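Local coordinates for protein ribose-phosphate pyrophosphokinase (Thermus thermophilus, PDB 7PN0) that probably transfers the diphosphate group of ATP to ribose 5-phosphate, giving phosphoribosyl pyrophosphate (PRPP) and AMP, at residues 163-168 / 183-188; 41-46 / 73-78; 245-250 / 268-273; 118-123 / 137-142. One frame throughout, in Å; residues are numbered along the deposited sequence.

Contact 1. Residues 163-168 / 183-188; sequences AVVVAP and LGLPLA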
loop_
_atom_site.group_PDB
_atom_site.type_symbol
_atom_site.label_atom_id
_atom_site.label_comp_id
_atom_site.label_asym_id
_atom_site.label_seq_id
_atom_site.Cartn_x
_atom_site.Cartn_y
_atom_site.Cartn_z
ATOM N N ALA A 163 34.055 -21.998 37.088
ATOM C CA ALA A 163 33.462 -20.858 36.347
ATOM C C ALA A 163 32.046 -20.580 36.861
ATOM O O ALA A 163 31.362 -21.524 37.341
ATOM C CB ALA A 163 33.462 -21.157 34.873
ATOM N N VAL A 164 31.616 -19.325 36.736
ATOM C CA VAL A 164 30.212 -18.915 37.007
ATOM C C VAL A 164 29.819 -17.855 35.971
ATOM O O VAL A 164 30.631 -17.000 35.643
ATOM C CB VAL A 164 30.106 -18.381 38.444
ATOM C CG1 VAL A 164 31.049 -17.222 38.673
ATOM C CG2 VAL A 164 28.677 -18.012 38.819
ATOM N N VAL A 165 28.598 -17.917 35.472
ATOM C CA VAL A 165 28.057 -16.861 34.585
ATOM C C VAL A 165 27.404 -15.783 35.471
ATOM O O VAL A 165 26.576 -16.117 36.340
ATOM C CB VAL A 165 27.097 -17.468 33.539
ATOM C CG1 VAL A 165 26.523 -16.409 32.615
ATOM C CG2 VAL A 165 27.782 -18.552 32.725
ATOM N N VAL A 166 27.740 -14.521 35.258
ATOM C CA VAL A 166 27.225 -13.414 36.094
ATOM C C VAL A 166 26.414 -12.487 35.195
ATOM O O VAL A 166 26.970 -12.029 34.178
ATOM C CB VAL A 166 28.375 -12.651 36.765
ATOM C CG1 VAL A 166 27.845 -11.512 37.619
ATOM C CG2 VAL A 166 29.276 -13.601 37.549
ATOM N N ALA A 167 25.183 -12.182 35.591
ATOM C CA ALA A 167 24.431 -11.039 35.021
ATOM C C ALA A 167 24.673 -9.809 35.886
ATOM O O ALA A 167 24.441 -9.866 37.089
ATOM C CB ALA A 167 22.974 -11.371 34.955
ATOM N N PRO A 168 25.187 -8.698 35.330
ATOM C CA PRO A 168 25.319 -7.449 36.077
ATOM C C PRO A 168 24.149 -6.454 35.971
ATOM O O PRO A 168 24.315 -5.323 36.350
ATOM C CB PRO A 168 26.544 -6.852 35.380
ATOM C CG PRO A 168 26.295 -7.179 33.933
ATOM C CD PRO A 168 25.753 -8.589 33.975
ATOM N N LEU A 183 26.829 -24.239 29.223
ATOM C CA LEU A 183 28.152 -24.590 29.819
ATOM C C LEU A 183 28.036 -25.394 31.125
ATOM O O LEU A 183 29.097 -25.717 31.671
ATOM C CB LEU A 183 28.908 -23.296 30.093
ATOM C CG LEU A 183 29.195 -22.458 28.859
ATOM C CD1 LEU A 183 30.112 -21.305 29.203
ATOM C CD2 LEU A 183 29.823 -23.322 27.769
ATOM N N GLY A 184 26.822 -25.641 31.638
ATOM C CA GLY A 184 26.583 -26.402 32.881
ATOM C C GLY A 184 27.146 -25.671 34.070
ATOM O O GLY A 184 27.743 -26.303 34.918
ATOM N N LEU A 185 26.950 -24.368 34.129
ATOM C CA LEU A 185 27.561 -23.478 35.134
ATOM C C LEU A 185 26.447 -22.900 35.992
ATOM O O LEU A 185 25.301 -22.746 35.538
ATOM C CB LEU A 185 28.298 -22.347 34.415
ATOM C CG LEU A 185 29.815 -22.435 34.219
ATOM C CD1 LEU A 185 30.371 -23.843 34.269
ATOM C CD2 LEU A 185 30.220 -21.731 32.939
ATOM N N PRO A 186 26.787 -22.518 37.238
ATOM C CA PRO A 186 25.890 -21.745 38.074
ATOM C C PRO A 186 25.736 -20.344 37.475
ATOM O O PRO A 186 26.601 -19.912 36.740
ATOM C CB PRO A 186 26.596 -21.689 39.444
ATOM C CG PRO A 186 28.070 -21.897 39.126
ATOM C CD PRO A 186 28.088 -22.774 37.885
ATOM N N LEU A 187 24.631 -19.686 37.814
ATOM C CA LEU A 187 24.291 -18.308 37.382
ATOM C C LEU A 187 24.298 -17.423 38.614
ATOM O O LEU A 187 23.712 -17.828 39.607
ATOM C CB LEU A 187 22.929 -18.317 36.688
ATOM C CG LEU A 187 22.443 -16.988 36.128
ATOM C CD1 LEU A 187 23.369 -16.463 35.053
ATOM C CD2 LEU A 187 21.027 -17.130 35.582
ATOM N N ALA A 188 25.006 -16.302 38.581
ATOM C CA ALA A 188 25.033 -15.342 39.700
ATOM C C ALA A 188 24.511 -14.012 39.182
ATOM O O ALA A 188 24.499 -13.828 37.956
ATOM C CB ALA A 188 26.425 -15.214 40.255
#
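Leu-185 sets one methyl, CD2, between two bumps of strand 163-167: this CD2 meets Ala-163 CB at 3.8 Å and Val-165 CG2 at 4.0 Å, the leucine and Val-165 side chains crossing at about a right angle. Cut back to alanine, Leu-185 would probably leave a gap beside Ala-163 CB and Val-165 CG2 where the strand begins. Val-165 then abuts the next leucine, its CG1 4.0 Å from CD1 of Leu-187. Because Leu-187 has CG anti to its backbone N (chi1 -178°), the methyl end leans back over the neighbouring strand, and on this face Ala-176 of helix 173-183 closes over both Val-165 and Leu-187. The other face carries the complementary bump. Val-164 pushes CG2 into the notch between the Pro-186 ring and Ala-188, lying 3.9 Å from Ala-188 CB; the small alanine accommodates the methyl, and Val-166 CG2 flanks the same Ala-188 CB at 4.2 Å. Between these two faces the backbones pair in parallel. Val-165 N donates to Pro-186 O, Val-165 O takes the short bond from Ala-188 N (2.7 Å), and Ala-167 N reaches Ala-188 O at 3.0 Å. Gly-184, with positive phi, turns the chain out of the helix ahead of Leu-185. Strand, helix 173-183 and neighbouring parallel strand together make a beta-alpha-beta crossover, the unit from which the PRTase-like fold is built.

Contact 2. Residues 41-46 / 73-78; sequences VRYEES and VDAAKG. With SO4 (sulfate ion), chain E.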
loop_
_atom_site.group_PDB
_atom_site.type_symbol
_atom_site.label_atom_id
_atom_site.label_comp_id
_atom_site.label_asym_id
_atom_site.label_seq_id
_atom_site.Cartn_x
_atom_site.Cartn_y
_atom_site.Cartn_z
ATOM N N VAL A 41 25.368 3.949 -6.420
ATOM C CA VAL A 41 25.632 2.486 -6.427
ATOM C C VAL A 41 25.441 1.979 -7.856
ATOM O O VAL A 41 24.627 2.555 -8.613
ATOM C CB VAL A 41 24.748 1.720 -5.429
ATOM C CG1 VAL A 41 24.940 2.260 -4.004
ATOM C CG2 VAL A 41 23.310 1.719 -5.858
ATOM N N ARG A 42 26.143 0.915 -8.220
ATOM C CA ARG A 42 25.989 0.286 -9.544
ATOM C C ARG A 42 26.431 -1.178 -9.467
ATOM O O ARG A 42 27.532 -1.441 -9.045
ATOM C CB ARG A 42 26.788 1.091 -10.586
ATOM C CG ARG A 42 26.542 0.640 -12.031
ATOM C CD ARG A 42 27.407 1.361 -13.073
ATOM N NE ARG A 42 28.838 1.159 -12.814
ATOM C CZ ARG A 42 29.776 2.111 -12.700
ATOM N NH1 ARG A 42 31.024 1.763 -12.452
ATOM N NH2 ARG A 42 29.490 3.400 -12.834
ATOM N N TYR A 43 25.602 -2.095 -9.962
ATOM C CA TYR A 43 25.977 -3.519 -10.128
ATOM C C TYR A 43 26.639 -3.655 -11.498
ATOM O O TYR A 43 26.084 -3.210 -12.518
ATOM C CB TYR A 43 24.781 -4.453 -10.007
ATOM C CG TYR A 43 24.143 -4.448 -8.639
ATOM C CD1 TYR A 43 24.692 -5.164 -7.586
ATOM C CD2 TYR A 43 22.996 -3.694 -8.390
ATOM C CE1 TYR A 43 24.102 -5.171 -6.334
ATOM C CE2 TYR A 43 22.381 -3.705 -7.144
ATOM C CZ TYR A 43 22.971 -4.400 -6.099
ATOM O OH TYR A 43 22.404 -4.440 -4.859
ATOM N N GLU A 44 27.837 -4.194 -11.494
ATOM C CA GLU A 44 28.694 -4.216 -12.708
ATOM C C GLU A 44 28.198 -5.274 -13.681
ATOM O O GLU A 44 28.460 -5.101 -14.916
ATOM C CB GLU A 44 30.146 -4.451 -12.301
ATOM C CG GLU A 44 30.651 -3.318 -11.416
ATOM C CD GLU A 44 30.541 -1.911 -11.991
ATOM O OE1 GLU A 44 30.076 -1.731 -13.163
ATOM O OE2 GLU A 44 30.974 -0.986 -11.289
ATOM N N GLU A 45 27.511 -6.300 -13.181
ATOM C CA GLU A 45 26.979 -7.387 -14.044
ATOM C C GLU A 45 25.508 -7.657 -13.734
ATOM O O GLU A 45 25.003 -7.212 -12.697
ATOM C CB GLU A 45 27.805 -8.658 -13.882
ATOM C CG GLU A 45 29.276 -8.516 -14.335
ATOM C CD GLU A 45 29.588 -8.227 -15.804
ATOM O OE1 GLU A 45 30.732 -7.753 -16.068
ATOM O OE2 GLU A 45 28.719 -8.452 -16.698
ATOM N N SER A 46 24.849 -8.381 -14.636
ATOM C CA SER A 46 23.398 -8.698 -14.504
ATOM C C SER A 46 23.177 -9.480 -13.217
ATOM O O SER A 46 23.999 -10.311 -12.895
ATOM C CB SER A 46 22.900 -9.438 -15.701
ATOM O OG SER A 46 21.567 -9.788 -15.507
ATOM N N VAL A 73 19.482 -2.185 -2.400
ATOM C CA VAL A 73 18.217 -2.958 -2.435
ATOM C C VAL A 73 17.346 -2.419 -3.564
ATOM O O VAL A 73 16.847 -3.238 -4.445
ATOM C CB VAL A 73 17.518 -2.858 -1.070
ATOM C CG1 VAL A 73 16.058 -3.222 -1.205
ATOM C CG2 VAL A 73 18.235 -3.713 -0.053
ATOM N N ASP A 74 17.195 -1.101 -3.596
ATOM C CA ASP A 74 16.432 -0.407 -4.670
ATOM C C ASP A 74 16.936 -0.782 -6.082
ATOM O O ASP A 74 16.124 -1.130 -6.983
ATOM C CB ASP A 74 16.433 1.090 -4.433
ATOM C CG ASP A 74 15.655 1.811 -5.501
ATOM O OD1 ASP A 74 14.400 1.566 -5.617
ATOM O OD2 ASP A 74 16.303 2.565 -6.219
ATOM N N ALA A 75 18.238 -0.638 -6.283
ATOM C CA ALA A 75 18.922 -0.854 -7.572
ATOM C C ALA A 75 18.779 -2.332 -7.946
ATOM O O ALA A 75 18.541 -2.620 -9.138
ATOM C CB ALA A 75 20.355 -0.416 -7.445
ATOM N N ALA A 76 18.848 -3.251 -6.971
ATOM C CA ALA A 76 18.703 -4.704 -7.225
ATOM C C ALA A 76 17.301 -4.967 -7.740
ATOM O O ALA A 76 17.197 -5.726 -8.751
ATOM C CB ALA A 76 18.994 -5.546 -6.007
ATOM N N LYS A 77 16.262 -4.400 -7.115
ATOM C CA LYS A 77 14.873 -4.613 -7.612
ATOM C C LYS A 77 14.754 -3.985 -9.005
ATOM O O LYS A 77 14.124 -4.621 -9.890
ATOM C CB LYS A 77 13.845 -4.105 -6.590
ATOM C CG LYS A 77 13.648 -5.066 -5.439
ATOM C CD LYS A 77 13.080 -6.375 -5.950
ATOM C CE LYS A 77 12.548 -7.252 -4.861
ATOM N NZ LYS A 77 11.360 -6.641 -4.214
ATOM N N GLY A 78 15.339 -2.800 -9.193
ATOM C CA GLY A 78 15.296 -2.041 -10.462
ATOM C C GLY A 78 16.013 -2.786 -11.593
ATOM O O GLY A 78 15.690 -2.550 -12.789
HETATM S S SO4 E . 20.485 -6.888 -17.367
HETATM O O1 SO4 E . 20.045 -8.133 -16.915
HETATM O O2 SO4 E . 21.798 -7.008 -17.955
HETATM O O3 SO4 E . 19.603 -6.378 -18.375
HETATM O O4 SO4 E . 20.578 -5.963 -16.254
#
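Ser-46 OG has two partners: it donates to O1 of the bound sulfate at 2.7 Å and accepts from the backbone N of Arg-48. Arg-48 also bonds the anion itself, joined by Arg-103 of the third subunit and by Ser-302 and Ser-304 of the fourth. Further back along strand 39-43 the contact with helix 62-78 is apolar and rests on Tyr-43. With CG anti to its carbonyl carbon (chi1 -64°), the ring reaches the helix, where Ala-75 CB lies at its edge near the ring plane, 3.9 Å from Tyr-43 CE2. Ala-76 N lies 3.6 Å from Tyr-43 CE2 and Ala-76 CB 3.8 Å from Tyr-43 OH. The hydroxyl itself is hydrogen-bonded to Met-72 O, which ties the ring to the helix, while Phe-6 meets the ring edge-to-face. Val-41 CG2 adds a second touch on Ala-75 CB at 4.0 Å. Small alanines allow the axes of strand 41-43 and helix 73-78 to approach to 8.8 Å, at a signed crossing angle of -39°. At the end of the strand, Arg-103 of the third subunit bonds Tyr-43 O. An apolar seam thus holds the strand, and a polar, charged site in the loop just beyond it gathers three subunits round one anion. That fits the regulatory phosphate pocket known from related PRPP synthases, and the sulfate, probably from the crystallisation liquor, may mimic such a ligand.

Contact 3. Residues 245-250 / 268-273; sequences AATHGV and AATDTC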
loop_
_atom_site.group_PDB
_atom_site.type_symbol
_atom_site.label_atom_id
_atom_site.label_comp_id
_atom_site.label_asym_id
_atom_site.label_seq_id
_atom_site.Cartn_x
_atom_site.Cartn_y
_atom_site.Cartn_z
ATOM N N ALA A 245 32.114 -11.655 26.720
ATOM C CA ALA A 245 31.813 -11.885 25.303
ATOM C C ALA A 245 30.539 -11.138 24.940
ATOM O O ALA A 245 29.722 -10.838 25.834
ATOM C CB ALA A 245 31.722 -13.359 25.034
ATOM N N ALA A 246 30.396 -10.839 23.663
ATOM C CA ALA A 246 29.184 -10.211 23.107
ATOM C C ALA A 246 29.050 -10.683 21.675
ATOM O O ALA A 246 30.082 -11.136 21.099
ATOM C CB ALA A 246 29.269 -8.699 23.176
ATOM N N THR A 247 27.874 -10.510 21.086
ATOM C CA THR A 247 27.735 -10.724 19.626
ATOM C C THR A 247 28.437 -9.601 18.865
ATOM O O THR A 247 29.332 -9.887 18.007
ATOM C CB THR A 247 26.280 -10.887 19.188
ATOM O OG1 THR A 247 25.714 -12.003 19.898
ATOM C CG2 THR A 247 26.246 -11.092 17.702
ATOM N N HIS A 248 28.048 -8.363 19.142
ATOM C CA HIS A 248 28.429 -7.190 18.331
ATOM C C HIS A 248 29.536 -6.422 19.048
ATOM O O HIS A 248 29.271 -5.826 20.136
ATOM C CB HIS A 248 27.205 -6.314 18.064
ATOM C CG HIS A 248 26.023 -7.076 17.557
ATOM N ND1 HIS A 248 26.037 -7.715 16.333
ATOM C CD2 HIS A 248 24.775 -7.223 18.058
ATOM C CE1 HIS A 248 24.861 -8.275 16.123
ATOM N NE2 HIS A 248 24.066 -8.014 17.170
ATOM N N GLY A 249 30.718 -6.448 18.448
ATOM C CA GLY A 249 31.910 -5.741 18.924
ATOM C C GLY A 249 31.966 -4.418 18.230
ATOM O O GLY A 249 32.667 -4.289 17.197
ATOM N N VAL A 250 31.183 -3.471 18.744
ATOM C CA VAL A 250 31.014 -2.166 18.073
ATOM C C VAL A 250 32.240 -1.282 18.423
ATOM O O VAL A 250 32.852 -0.713 17.495
ATOM C CB VAL A 250 29.663 -1.544 18.446
ATOM C CG1 VAL A 250 29.454 -0.274 17.657
ATOM C CG2 VAL A 250 28.506 -2.527 18.272
ATOM N N ALA A 268 35.732 -11.143 23.803
ATOM C CA ALA A 268 35.451 -11.813 22.522
ATOM C C ALA A 268 34.146 -11.242 21.969
ATOM O O ALA A 268 33.202 -11.032 22.754
ATOM C CB ALA A 268 35.361 -13.300 22.719
ATOM N N ALA A 269 34.098 -11.072 20.653
ATOM C CA ALA A 269 32.888 -10.638 19.929
ATOM C C ALA A 269 32.948 -11.261 18.551
ATOM O O ALA A 269 34.044 -11.699 18.137
ATOM C CB ALA A 269 32.828 -9.154 19.902
ATOM N N THR A 270 31.812 -11.352 17.862
ATOM C CA THR A 270 31.805 -11.884 16.492
ATOM C C THR A 270 32.334 -10.791 15.547
ATOM O O THR A 270 32.680 -9.635 15.989
ATOM C CB THR A 270 30.401 -12.371 16.091
ATOM O OG1 THR A 270 29.668 -11.178 15.777
ATOM C CG2 THR A 270 29.753 -13.246 17.135
ATOM N N ASP A 271 32.296 -11.102 14.261
ATOM C CA ASP A 271 32.729 -10.178 13.198
ATOM C C ASP A 271 31.482 -9.613 12.509
ATOM O O ASP A 271 31.592 -9.187 11.364
ATOM C CB ASP A 271 33.729 -10.840 12.245
ATOM C CG ASP A 271 33.352 -12.204 11.681
ATOM O OD1 ASP A 271 32.265 -12.719 12.010
ATOM O OD2 ASP A 271 34.168 -12.753 10.900
ATOM N N THR A 272 30.321 -9.574 13.167
ATOM C CA THR A 272 29.154 -8.835 12.580
ATOM C C THR A 272 29.584 -7.395 12.253
ATOM O O THR A 272 29.089 -6.792 11.260
ATOM C CB THR A 272 27.928 -8.807 13.512
ATOM O OG1 THR A 272 28.316 -8.281 14.770
ATOM C CG2 THR A 272 27.255 -10.138 13.725
ATOM N N CYS A 273 30.455 -6.836 13.092
ATOM C CA CYS A 273 31.149 -5.550 12.898
ATOM C C CYS A 273 32.618 -5.852 12.675
ATOM O O CYS A 273 33.143 -6.801 13.260
ATOM C CB CYS A 273 31.033 -4.664 14.131
ATOM S SG CYS A 273 29.301 -4.399 14.601
HETATM O O HOH W 1 30.839 -7.723 15.842
HETATM O O HOH W 2 34.110 -6.395 16.010
#
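Thr-270 lies alongside Thr-247, both side chains pointing the same way, with Thr-270 OG1 3.9 Å from Thr-247 CG2. Thr-270 OG1 donates to Thr-247 O at 2.6 Å, and Thr-270 N reaches the same oxygen at 2.9 Å from the opposite face of the carbonyl plane. OG1 also accepts from Thr-272 N, which forms an ST turn. Thr-272 in turn brings OG1 to the edge of the His-248 ring, 2.8 Å from His-248 ND1, in a hydrogen bond. A valine in place of Thr-270 would probably leave Thr-247 O without one of its two grips and Thr-272 N without the acceptor that sets the turn. A water bridges the chains, accepting from Gly-249 N and Cys-273 N and donating to Thr-270 O at 2.7 Å. Ala-269 CB packs 3.7 Å from Gly-249 CA, where a side chain on the glycine would clash. Upstream, Ala-246 N donates to Ala-268 O in the parallel ladder. Strands 241-246 and 266-270 run side by side between 213-218 and 281-284, helix 147-157 covers Ala-245 and Ala-268, and His-248 NE2 and Thr-247 OG1 bond Thr-127, just beyond strand 122-126.

Contact 4. Residues 118-123 / 137-142; sequences AGADRV and FKIPVD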
loop_
_atom_site.group_PDB
_atom_site.type_symbol
_atom_site.label_atom_id
_atom_site.label_comp_id
_atom_site.label_asym_id
_atom_site.label_seq_id
_atom_site.Cartn_x
_atom_site.Cartn_y
_atom_site.Cartn_z
ATOM N N ALA A 118 12.246 0.429 0.005
ATOM C CA ALA A 118 13.396 0.305 -0.934
ATOM C C ALA A 118 13.262 -0.971 -1.781
ATOM O O ALA A 118 13.830 -1.003 -2.881
ATOM C CB ALA A 118 14.665 0.366 -0.167
ATOM N N GLY A 119 12.556 -1.977 -1.270
ATOM C CA GLY A 119 12.230 -3.208 -1.998
ATOM C C GLY A 119 12.789 -4.479 -1.369
ATOM O O GLY A 119 12.757 -5.522 -2.068
ATOM N N ALA A 120 13.223 -4.464 -0.102
ATOM C CA ALA A 120 13.702 -5.684 0.584
ATOM C C ALA A 120 12.560 -6.689 0.670
ATOM O O ALA A 120 11.482 -6.350 1.109
ATOM C CB ALA A 120 14.243 -5.366 1.944
ATOM N N ASP A 121 12.837 -7.943 0.385
ATOM C CA ASP A 121 11.816 -9.014 0.487
ATOM C C ASP A 121 11.955 -9.727 1.822
ATOM O O ASP A 121 11.006 -10.397 2.232
ATOM C CB ASP A 121 11.947 -9.978 -0.682
ATOM C CG ASP A 121 11.687 -9.321 -2.011
ATOM O OD1 ASP A 121 10.582 -8.675 -2.127
ATOM O OD2 ASP A 121 12.487 -9.582 -2.960
ATOM N N ARG A 122 13.113 -9.612 2.455
ATOM C CA ARG A 122 13.483 -10.449 3.604
ATOM C C ARG A 122 14.642 -9.776 4.301
ATOM O O ARG A 122 15.381 -8.999 3.680
ATOM C CB ARG A 122 14.032 -11.860 3.290
ATOM C CG ARG A 122 13.365 -12.674 2.207
ATOM C CD ARG A 122 14.092 -14.000 2.051
ATOM N NE ARG A 122 14.108 -14.719 3.314
ATOM C CZ ARG A 122 13.044 -15.327 3.853
ATOM N NH1 ARG A 122 13.165 -15.925 5.010
ATOM N NH2 ARG A 122 11.880 -15.397 3.212
ATOM N N VAL A 123 14.854 -10.163 5.548
ATOM C CA VAL A 123 16.018 -9.703 6.340
ATOM C C VAL A 123 16.630 -10.962 6.947
ATOM O O VAL A 123 15.880 -11.865 7.314
ATOM C CB VAL A 123 15.652 -8.679 7.435
ATOM C CG1 VAL A 123 16.796 -8.370 8.352
ATOM C CG2 VAL A 123 15.158 -7.395 6.832
ATOM N N PHE A 137 9.066 -5.600 11.434
ATOM C CA PHE A 137 9.142 -5.988 10.010
ATOM C C PHE A 137 7.853 -6.680 9.598
ATOM O O PHE A 137 7.342 -7.528 10.314
ATOM C CB PHE A 137 10.357 -6.871 9.714
ATOM C CG PHE A 137 11.673 -6.171 9.858
ATOM C CD1 PHE A 137 12.317 -6.128 11.079
ATOM C CD2 PHE A 137 12.248 -5.521 8.782
ATOM C CE1 PHE A 137 13.514 -5.445 11.226
ATOM C CE2 PHE A 137 13.441 -4.840 8.937
ATOM C CZ PHE A 137 14.069 -4.800 10.151
ATOM N N LYS A 138 7.338 -6.321 8.425
ATOM C CA LYS A 138 6.242 -7.055 7.784
ATOM C C LYS A 138 6.838 -8.194 6.956
ATOM O O LYS A 138 6.242 -9.267 6.888
ATOM C CB LYS A 138 5.372 -6.118 6.944
ATOM C CG LYS A 138 4.198 -6.853 6.292
ATOM C CD LYS A 138 3.192 -7.460 7.273
ATOM C CE LYS A 138 1.831 -7.766 6.650
ATOM N NZ LYS A 138 1.006 -8.647 7.518
ATOM N N ILE A 139 7.976 -7.958 6.325
ATOM C CA ILE A 139 8.712 -8.971 5.529
ATOM C C ILE A 139 9.324 -9.991 6.474
ATOM O O ILE A 139 9.595 -9.666 7.622
ATOM C CB ILE A 139 9.800 -8.323 4.673
ATOM C CG1 ILE A 139 10.756 -7.439 5.503
ATOM C CG2 ILE A 139 9.159 -7.574 3.523
ATOM C CD1 ILE A 139 12.000 -6.985 4.710
ATOM N N PRO A 140 9.505 -11.245 6.015
ATOM C CA PRO A 140 10.121 -12.273 6.845
ATOM C C PRO A 140 11.498 -11.837 7.343
ATOM O O PRO A 140 12.293 -11.214 6.573
ATOM C CB PRO A 140 10.216 -13.502 5.950
ATOM C CG PRO A 140 9.282 -13.249 4.801
ATOM C CD PRO A 140 9.082 -11.757 4.719
ATOM N N VAL A 141 11.819 -12.256 8.576
ATOM C CA VAL A 141 13.125 -11.994 9.215
ATOM C C VAL A 141 13.656 -13.344 9.713
ATOM O O VAL A 141 12.940 -14.048 10.340
ATOM C CB VAL A 141 13.059 -10.954 10.341
ATOM C CG1 VAL A 141 14.385 -10.860 11.068
ATOM C CG2 VAL A 141 12.561 -9.572 9.857
ATOM N N ASP A 142 14.841 -13.708 9.294
ATOM C CA ASP A 142 15.551 -14.847 9.923
ATOM C C ASP A 142 16.529 -14.238 10.923
ATOM O O ASP A 142 17.416 -13.494 10.527
ATOM C CB ASP A 142 16.191 -15.765 8.889
ATOM C CG ASP A 142 15.166 -16.549 8.087
ATOM O OD1 ASP A 142 14.266 -17.187 8.704
ATOM O OD2 ASP A 142 15.200 -16.445 6.868
HETATM O O HOH W 3 15.912 -14.266 5.523
#
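Val-123 is wedged tightly against the loop before strand 141-144: its CG2 meets Phe-137 CE2 at 3.7 Å and Ile-139 CD1 at 3.8 Å, crossing both side chains at about a right angle. Ile-139 keeps CG1 between its backbone N and carbonyl carbon (chi1 54°), which brings CD1 inward to touch Ala-120 CB at 3.9 Å as well. Backbone hydrogen bonds of parallel strand pairing join the two segments, Val-123 N to Pro-140 O and Asp-142 N to Val-123 O. The opposite flank is polar and looser, and a water lies within it. A bend at chi3 (57°) folds the end of Arg-122 back over the proline, Pro-140 CB lying on one guanidinium face, 3.7 Å from Arg-122 NH2. At the group's edge Arg-122 NH1 forms a salt bridge to Asp-142 OD2 at 2.8 Å, within the guanidinium plane but 31° out of the carboxylate plane, on the syn side. The water accepts from Arg-122 NE and donates to Val-123 O and Asp-142 OD2. The fifth subunit joins here, its Ser-80 bonding Arg-122 NH1 and its Arg-48 making a salt bridge to Asp-142 OD1. Held between two arginines, Asp-142 is likely to stay ionised, and its carboxylate links the edge strand of one subunit to the anion-binding region of the next.

Along the chain contact 2 closes first, then contact 4, contact 1 and contact 3. Contacts 2 and 4 share the N-terminal half, their centres 18 Å apart, and touch directly where Lys-77 of helix 62-78 forms a salt bridge with Asp-121. Contact 4 joins the last two strands of the five-stranded parallel sheet. Contacts 1 and 3, with centres 20 Å apart, lie in the seven-stranded mixed sheet, separated by strand 213-218. Contact 3 sits near the chain's centre of mass, between contact 1 and contact 4, whereas the centres of contacts 1 and 2 lie about 47 Å apart, on opposite sides of that centre. The chain thus pairs two sheets, contacts 2 and 4 making polar bonds to other subunits.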